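Local coordinates for protein putative S41 protease (Bacteroides fragilis NCTC 9343, PDB 3K50) that is probably a serine peptidase of family S41 that also carries a PDZ domain, though its substrate is not known, at residues 291-297 against 316-322; 297-303 against 323-328. One frame throughout, in Å; residues are numbered along the deposited sequence.

How the contacts relate
Contacts 1 and 2 follow one another along 291-303 and 316-328 and share Thr297; their centres lie about 14 Å apart. In contact 1, residues 291-297 and 316-322 run as neighbouring parallel strands of the S41 domain sheet. Past the ends of these strands, 297-303 and 323-328 stay together as loops, which form contact 2. Helix 304-312 follows the first loop and returns the chain to the start of the second strand. The centre of contact 1 lies about 16 Å and that of contact 2 about 8 Å from the centre of the chain, so the pairing runs inward. A glycerol, probably from the crystallisation liquor, lies about 3 Å from the side chain of Lys324.

Contact 1. Residues 291-297 against 316-322; sequences STVYVLT and MKVVLIG
Strands 292-297 and 317-322 run parallel in register, Thr292 beside Lys317 through to Thr297 beside Gly322, their short axes 4.7 Å apart at closest approach and turned by -30°. They are the two strands of a beta-alpha-beta crossover through helix 304-312, within the mixed sheet of the S41 domain, a member of the ClpP/crotonase clan. Six backbone hydrogen bonds form the ladder: Lys317, Val319 and Ile321 donate to the carbonyls of Ser291, Val293 and Val295, while Val293, Val295 and Thr297 donate to those of Lys317, Val319 and Ile321. The second strand continues the sheet through Leu320, whose backbone bonds to Tyr368.

On the face carrying Tyr294, Leu296, Val319 and Ile321, the tyrosine ring lies alongside Val319, its CD2 3.4 Å from Val319 CB. With CG beside its own backbone N (chi1 -61°), the ring reaches Ile321 CD1 as well. Helix 388-398 covers this face, touching Tyr294, Leu296 and Ile321. The other face packs against helix 304-312 through Val318 and Leu320; here Leu320 turns its CD2 back across to Val295 CB, 3.7 Å away. At the start of the pair, selenomethionine Met316 bends at chi3 (-59°) and brings CE to 3.9 Å from Val293 CB. The extended Lys317 chain runs beside Thr292 to a water that accepts from NZ at 2.9 Å and also hydrogen-bonds Tyr294 OH.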
ATOM      1  N   SER A 291     -15.575   7.585  16.179  1.00 34.18           N
ATOM      2  CA  SER A 291     -15.768   9.012  15.789  1.00 34.85           C
ATOM      3  C   SER A 291     -14.488   9.668  15.199  1.00 33.31           C
ATOM      4  O   SER A 291     -14.563  10.677  14.520  1.00 30.65           O
ATOM      5  CB  SER A 291     -16.241   9.789  17.042  1.00 38.59           C
ATOM      6  OG  SER A 291     -15.251   9.675  18.101  1.00 46.20           O
ATOM      7  N   THR A 292     -13.337   9.068  15.489  1.00 31.44           N
ATOM      8  CA  THR A 292     -12.018   9.493  15.060  1.00 28.35           C
ATOM      9  C   THR A 292     -11.207   8.262  14.633  1.00 29.49           C
ATOM     10  O   THR A 292     -11.361   7.181  15.213  1.00 26.68           O
ATOM     11  CB  THR A 292     -11.268  10.178  16.215  1.00 31.13           C
ATOM     12  OG1 THR A 292     -12.039  11.265  16.701  1.00 33.55           O
ATOM     13  CG2 THR A 292      -9.879  10.719  15.752  1.00 31.82           C
ATOM     14  N   VAL A 293     -10.395   8.418  13.594  1.00 29.11           N
ATOM     15  CA  VAL A 293      -9.479   7.370  13.133  1.00 30.67           C
ATOM     16  C   VAL A 293      -8.125   8.063  12.803  1.00 29.82           C
ATOM     17  O   VAL A 293      -8.115   9.167  12.315  1.00 28.57           O
ATOM     18  CB  VAL A 293     -10.037   6.521  11.978  1.00 27.67           C
ATOM     19  CG1 VAL A 293     -10.356   7.403  10.721  1.00 26.18           C
ATOM     20  CG2 VAL A 293      -9.079   5.422  11.632  1.00 30.57           C
ATOM     21  N   TYR A 294      -7.021   7.465  13.226  1.00 29.27           N
ATOM     22  CA  TYR A 294      -5.647   7.932  12.909  1.00 25.91           C
ATOM     23  C   TYR A 294      -5.171   6.980  11.801  1.00 27.61           C
ATOM     24  O   TYR A 294      -5.243   5.729  11.938  1.00 30.77           O
ATOM     25  CB  TYR A 294      -4.719   7.917  14.126  1.00 23.36           C
ATOM     26  CG  TYR A 294      -5.220   8.821  15.234  1.00 29.80           C
ATOM     27  CD1 TYR A 294      -6.247   8.419  16.071  1.00 26.62           C
ATOM     28  CD2 TYR A 294      -4.719  10.118  15.393  1.00 31.99           C
ATOM     29  CE1 TYR A 294      -6.734   9.264  17.075  1.00 26.64           C
ATOM     30  CE2 TYR A 294      -5.229  10.973  16.379  1.00 31.07           C
ATOM     31  CZ  TYR A 294      -6.247  10.543  17.192  1.00 27.86           C
ATOM     32  OH  TYR A 294      -6.774  11.357  18.169  1.00 29.22           O
ATOM     33  N   VAL A 295      -4.740   7.577  10.693  1.00 29.61           N
ATOM     34  CA  VAL A 295      -4.288   6.865   9.506  1.00 27.36           C
ATOM     35  C   VAL A 295      -2.816   7.217   9.273  1.00 25.25           C
ATOM     36  O   VAL A 295      -2.445   8.399   9.217  1.00 27.96           O
ATOM     37  CB  VAL A 295      -5.177   7.187   8.275  1.00 30.75           C
ATOM     38  CG1 VAL A 295      -4.667   6.404   7.006  1.00 27.21           C
ATOM     39  CG2 VAL A 295      -6.642   6.825   8.562  1.00 26.85           C
ATOM     40  N   LEU A 296      -1.973   6.185   9.298  1.00 28.53           N
ATOM     41  CA  LEU A 296      -0.527   6.332   9.059  1.00 28.36           C
ATOM     42  C   LEU A 296      -0.205   6.203   7.568  1.00 26.94           C
ATOM     43  O   LEU A 296      -0.565   5.199   6.928  1.00 29.45           O
ATOM     44  CB  LEU A 296       0.229   5.298   9.888  1.00 26.86           C
ATOM     45  CG  LEU A 296      -0.152   5.150  11.360  1.00 31.48           C
ATOM     46  CD1 LEU A 296       0.766   4.175  12.112  1.00 28.74           C
ATOM     47  CD2 LEU A 296      -0.147   6.517  12.054  1.00 24.78           C
ATOM     48  N   THR A 297       0.470   7.214   7.031  1.00 31.12           N
ATOM     49  CA  THR A 297       0.688   7.365   5.570  1.00 31.11           C
ATOM     50  C   THR A 297       2.112   7.662   5.148  1.00 28.24           C
ATOM     51  O   THR A 297       2.892   8.118   5.953  1.00 28.51           O
ATOM     52  CB  THR A 297      -0.218   8.554   5.015  1.00 35.05           C
ATOM     53  OG1 THR A 297       0.172   9.816   5.588  1.00 29.77           O
ATOM     54  CG2 THR A 297      -1.674   8.327   5.343  1.00 28.55           C
HETATM   55  N   MSE A 316     -16.344  11.611   9.784  1.00 32.05           N
HETATM   56  CA  MSE A 316     -15.641  11.380  11.027  1.00 32.55           C
HETATM   57  C   MSE A 316     -14.340  12.198  10.972  1.00 35.15           C
HETATM   58  O   MSE A 316     -14.001  12.789   9.917  1.00 28.78           O
HETATM   59  CB  MSE A 316     -15.440   9.852  11.266  1.00 37.07           C
HETATM   60  CG  MSE A 316     -14.576   9.141  10.327  1.00 32.48           C
HETATM   61 SE   MSE A 316     -14.545   7.182  10.496  0.75 26.47          SE
HETATM   62  CE  MSE A 316     -13.916   6.687  12.371  1.00 26.86           C
ATOM     63  N   LYS A 317     -13.691  12.316  12.137  1.00 33.59           N
ATOM     64  CA  LYS A 317     -12.414  12.993  12.270  1.00 32.98           C
ATOM     65  C   LYS A 317     -11.324  12.007  11.873  1.00 28.41           C
ATOM     66  O   LYS A 317     -11.133  10.907  12.503  1.00 27.44           O
ATOM     67  CB  LYS A 317     -12.195  13.495  13.724  1.00 32.60           C
ATOM     68  CG  LYS A 317     -10.870  14.294  13.913  1.00 34.96           C
ATOM     69  CD  LYS A 317     -10.735  14.787  15.388  1.00 38.28           C
ATOM     70  CE  LYS A 317      -9.419  15.505  15.715  1.00 52.81           C
ATOM     71  NZ  LYS A 317      -9.233  15.538  17.217  1.00 55.44           N
ATOM     72  N   VAL A 318     -10.622  12.358  10.815  1.00 30.94           N
ATOM     73  CA  VAL A 318      -9.580  11.527  10.238  1.00 29.86           C
ATOM     74  C   VAL A 318      -8.261  12.285  10.477  1.00 33.66           C
ATOM     75  O   VAL A 318      -8.133  13.413  10.044  1.00 27.28           O
ATOM     76  CB  VAL A 318      -9.805  11.318   8.724  1.00 31.23           C
ATOM     77  CG1 VAL A 318      -8.683  10.468   8.126  1.00 28.80           C
ATOM     78  CG2 VAL A 318     -11.110  10.657   8.472  1.00 25.95           C
ATOM     79  N   VAL A 319      -7.294  11.685  11.181  1.00 31.77           N
ATOM     80  CA  VAL A 319      -6.049  12.370  11.463  1.00 29.16           C
ATOM     81  C   VAL A 319      -4.979  11.617  10.740  1.00 29.07           C
ATOM     82  O   VAL A 319      -4.833  10.441  10.956  1.00 29.83           O
ATOM     83  CB  VAL A 319      -5.755  12.365  12.996  1.00 31.50           C
ATOM     84  CG1 VAL A 319      -4.338  12.851  13.286  1.00 26.48           C
ATOM     85  CG2 VAL A 319      -6.866  13.172  13.813  1.00 28.19           C
ATOM     86  N   LEU A 320      -4.237  12.309   9.892  1.00 28.77           N
ATOM     87  CA  LEU A 320      -3.192  11.754   9.074  1.00 27.03           C
ATOM     88  C   LEU A 320      -1.834  12.048   9.680  1.00 28.62           C
ATOM     89  O   LEU A 320      -1.535  13.183   9.961  1.00 26.59           O
ATOM     90  CB  LEU A 320      -3.257  12.316   7.661  1.00 33.31           C
ATOM     91  CG  LEU A 320      -4.570  12.112   6.894  1.00 30.57           C
ATOM     92  CD1 LEU A 320      -4.431  12.718   5.500  1.00 28.74           C
ATOM     93  CD2 LEU A 320      -4.968  10.621   6.867  1.00 24.80           C
ATOM     94  N   ILE A 321      -1.055  10.976   9.893  1.00 28.33           N
ATOM     95  CA  ILE A 321       0.272  11.025  10.504  1.00 28.71           C
ATOM     96  C   ILE A 321       1.263  10.332   9.600  1.00 28.14           C
ATOM     97  O   ILE A 321       1.028   9.219   9.178  1.00 27.16           O
ATOM     98  CB  ILE A 321       0.256  10.345  11.895  1.00 25.08           C
ATOM     99  CG1 ILE A 321      -0.579  11.161  12.884  1.00 32.22           C
ATOM    100  CG2 ILE A 321       1.708  10.200  12.508  1.00 25.75           C
ATOM    101  CD1 ILE A 321      -0.880  10.400  14.172  1.00 39.18           C
ATOM    102  N   GLY A 322       2.353  11.013   9.234  1.00 28.12           N
ATOM    103  CA  GLY A 322       3.365  10.385   8.334  1.00 26.18           C
ATOM    104  C   GLY A 322       3.804  11.392   7.303  1.00 27.59           C
ATOM    105  O   GLY A 322       4.089  12.508   7.664  1.00 26.92           O
TER
HETATM  106  O   HOH W   1      -6.739  14.294  17.920  1.00 41.12           O

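Contact 2. Residues 297-303 against 323-328; sequences TTNATRG and TKTAGE
Arg302 reaches across to Ala326 and Glu328 where the loops at the C-terminal ends of parallel S41-domain strands 292-297 and 317-322 run together. Its CB lies 3.8 Å from Ala326 CB, and CG, anti to the backbone N (chi1 177°), meets the Glu328 carboxylate. CD approaches Glu328 OE1 to 3.4 Å before the chain bends at chi3 (-73°). NE, CZ and NH2 pass over the Ala326 methyl, which sits 3.6 Å from the guanidinium plane toward its rim. NH1 closes a salt bridge to Glu328 OE1 at 2.8 Å; the oxygen is near the guanidinium plane, yet the donor approaches from above the carboxylate plane.

At the other end, Asn299 ND2 donates to Lys324 O at 2.7 Å, with that oxygen close to its amide plane. Thr297 OG1 donates to Thr323 O, while Ala326 N binds Thr301 O at 3.0 Å. In the type I turn Thr298 to Thr301, Thr298 OG1 accepts from Ala300 N (an ST turn) and also hydrogen-bonds Arg232 O.

The loops lead to strand 330-336 and to helix 304-312, with Gly303 at its N-cap. There the Glu306 carboxylate accepts from Gly303 N and Glu328 N at OE1 and Gly327 N at OE2, tying the helix to both loops.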
ATOM      1  N   THR A 297       0.470   7.214   7.031  1.00 31.12           N
ATOM      2  CA  THR A 297       0.688   7.365   5.570  1.00 31.11           C
ATOM      3  C   THR A 297       2.112   7.662   5.148  1.00 28.24           C
ATOM      4  O   THR A 297       2.892   8.118   5.953  1.00 28.51           O
ATOM      5  CB  THR A 297      -0.218   8.554   5.015  1.00 35.05           C
ATOM      6  OG1 THR A 297       0.172   9.816   5.588  1.00 29.77           O
ATOM      7  CG2 THR A 297      -1.674   8.327   5.343  1.00 28.55           C
ATOM      8  N   THR A 298       2.458   7.302   3.903  1.00 26.57           N
ATOM      9  CA  THR A 298       3.694   7.736   3.279  1.00 26.76           C
ATOM     10  C   THR A 298       3.354   8.006   1.827  1.00 31.85           C
ATOM     11  O   THR A 298       2.184   7.870   1.404  1.00 27.66           O
ATOM     12  CB  THR A 298       4.870   6.729   3.355  1.00 34.22           C
ATOM     13  OG1 THR A 298       4.581   5.565   2.564  1.00 30.09           O
ATOM     14  CG2 THR A 298       5.217   6.359   4.830  1.00 26.24           C
ATOM     15  N   ASN A 299       4.361   8.418   1.067  1.00 30.08           N
ATOM     16  CA  ASN A 299       4.218   8.597  -0.363  1.00 32.78           C
ATOM     17  C   ASN A 299       3.758   7.299  -1.036  1.00 29.58           C
ATOM     18  O   ASN A 299       3.234   7.349  -2.117  1.00 32.03           O
ATOM     19  CB  ASN A 299       5.527   9.038  -1.032  1.00 35.96           C
ATOM     20  CG  ASN A 299       6.055  10.427  -0.598  1.00 38.62           C
ATOM     21  OD1 ASN A 299       7.161  10.754  -1.027  1.00 37.73           O
ATOM     22  ND2 ASN A 299       5.317  11.234   0.232  1.00 30.16           N
ATOM     23  N   ALA A 300       3.988   6.127  -0.450  1.00 31.35           N
ATOM     24  CA  ALA A 300       3.506   4.901  -1.057  1.00 28.97           C
ATOM     25  C   ALA A 300       1.991   4.711  -0.959  1.00 29.10           C
ATOM     26  O   ALA A 300       1.450   3.906  -1.691  1.00 29.07           O
ATOM     27  CB  ALA A 300       4.199   3.662  -0.412  1.00 29.98           C
ATOM     28  N   THR A 301       1.321   5.388  -0.025  1.00 29.34           N
ATOM     29  CA  THR A 301      -0.098   5.216   0.268  1.00 28.42           C
ATOM     30  C   THR A 301      -0.866   5.737  -0.913  1.00 29.44           C
ATOM     31  O   THR A 301      -0.820   6.925  -1.209  1.00 27.52           O
ATOM     32  CB  THR A 301      -0.471   5.995   1.534  1.00 28.31           C
ATOM     33  OG1 THR A 301       0.354   5.543   2.588  1.00 30.43           O
ATOM     34  CG2 THR A 301      -1.935   5.793   1.921  1.00 26.51           C
ATOM     35  N   ARG A 302      -1.605   4.860  -1.588  1.00 28.98           N
ATOM     36  CA  ARG A 302      -2.165   5.227  -2.888  1.00 30.84           C
ATOM     37  C   ARG A 302      -3.507   4.658  -3.210  1.00 30.46           C
ATOM     38  O   ARG A 302      -3.847   3.556  -2.798  1.00 29.84           O
ATOM     39  CB  ARG A 302      -1.177   4.657  -3.932  1.00 30.69           C
ATOM     40  CG  ARG A 302      -1.528   4.825  -5.409  1.00 35.41           C
ATOM     41  CD  ARG A 302      -0.478   4.155  -6.264  1.00 33.70           C
ATOM     42  NE  ARG A 302       0.767   4.894  -6.287  1.00 30.89           N
ATOM     43  CZ  ARG A 302       1.080   5.876  -7.150  1.00 33.04           C
ATOM     44  NH1 ARG A 302       0.255   6.273  -8.102  1.00 34.11           N
ATOM     45  NH2 ARG A 302       2.246   6.462  -7.058  1.00 34.36           N
ATOM     46  N   GLY A 303      -4.241   5.376  -4.031  1.00 27.53           N
ATOM     47  CA  GLY A 303      -5.451   4.822  -4.636  1.00 28.96           C
ATOM     48  C   GLY A 303      -6.610   4.485  -3.748  1.00 27.97           C
ATOM     49  O   GLY A 303      -7.216   5.350  -3.128  1.00 31.80           O
ATOM     50  N   THR A 323       3.802  11.001   6.014  1.00 27.45           N
ATOM     51  CA  THR A 323       4.211  11.889   4.926  1.00 27.64           C
ATOM     52  C   THR A 323       3.090  11.906   3.895  1.00 28.64           C
ATOM     53  O   THR A 323       2.198  11.081   3.944  1.00 25.79           O
ATOM     54  CB  THR A 323       5.573  11.513   4.321  1.00 31.20           C
ATOM     55  OG1 THR A 323       5.593  10.146   3.911  1.00 33.95           O
ATOM     56  CG2 THR A 323       6.760  11.786   5.338  1.00 27.31           C
ATOM     57  N   LYS A 324       3.142  12.826   2.962  1.00 25.58           N
ATOM     58  CA  LYS A 324       2.054  12.991   1.980  1.00 30.65           C
ATOM     59  C   LYS A 324       1.759  11.725   1.164  1.00 29.65           C
ATOM     60  O   LYS A 324       2.701  10.955   0.826  1.00 33.32           O
ATOM     61  CB  LYS A 324       2.414  14.225   1.117  1.00 31.71           C
ATOM     62  CG  LYS A 324       1.401  14.594   0.122  1.00 43.63           C
ATOM     63  CD  LYS A 324       1.262  16.091  -0.182  1.00 48.74           C
ATOM     64  CE  LYS A 324       2.072  16.658  -1.324  1.00 59.96           C
ATOM     65  NZ  LYS A 324       1.146  17.693  -2.060  1.00 52.76           N
ATOM     66  N   THR A 325       0.476  11.475   0.868  1.00 31.28           N
ATOM     67  CA  THR A 325       0.022  10.322   0.060  1.00 28.54           C
ATOM     68  C   THR A 325       0.363  10.546  -1.418  1.00 30.81           C
ATOM     69  O   THR A 325       0.831  11.592  -1.779  1.00 28.51           O
ATOM     70  CB  THR A 325      -1.489   9.997   0.246  1.00 29.42           C
ATOM     71  OG1 THR A 325      -2.307  11.072  -0.268  1.00 26.24           O
ATOM     72  CG2 THR A 325      -1.773   9.752   1.712  1.00 21.71           C
ATOM     73  N   ALA A 326       0.119   9.537  -2.249  1.00 28.49           N
ATOM     74  CA  ALA A 326       0.584   9.517  -3.647  1.00 31.29           C
ATOM     75  C   ALA A 326      -0.133  10.471  -4.596  1.00 30.34           C
ATOM     76  O   ALA A 326       0.442  10.924  -5.585  1.00 31.97           O
ATOM     77  CB  ALA A 326       0.465   8.119  -4.214  1.00 25.73           C
ATOM     78  N   GLY A 327      -1.375  10.753  -4.312  1.00 26.27           N
ATOM     79  CA  GLY A 327      -2.163  11.633  -5.212  1.00 31.35           C
ATOM     80  C   GLY A 327      -2.954  10.907  -6.307  1.00 28.64           C
ATOM     81  O   GLY A 327      -3.384  11.519  -7.295  1.00 27.86           O
ATOM     82  N   GLU A 328      -3.170   9.606  -6.167  1.00 31.20           N
ATOM     83  CA  GLU A 328      -3.943   8.860  -7.183  1.00 27.26           C
ATOM     84  C   GLU A 328      -5.472   9.016  -6.904  1.00 30.00           C
ATOM     85  O   GLU A 328      -6.042   8.239  -6.218  1.00 29.63           O
ATOM     86  CB  GLU A 328      -3.476   7.390  -7.257  1.00 28.22           C
ATOM     87  CG  GLU A 328      -4.033   6.632  -8.426  1.00 27.39           C
ATOM     88  CD  GLU A 328      -3.381   5.289  -8.521  1.00 36.22           C
ATOM     89  OE1 GLU A 328      -2.215   5.258  -8.952  1.00 32.07           O
ATOM     90  OE2 GLU A 328      -4.021   4.287  -8.122  1.00 34.38           O
TER
HETATM   91  O   HOH W   2       7.541   9.112   2.144  1.00 27.00           O
HETATM   92  O   HOH W   3      -8.098   7.315  -4.528  1.00 35.44           O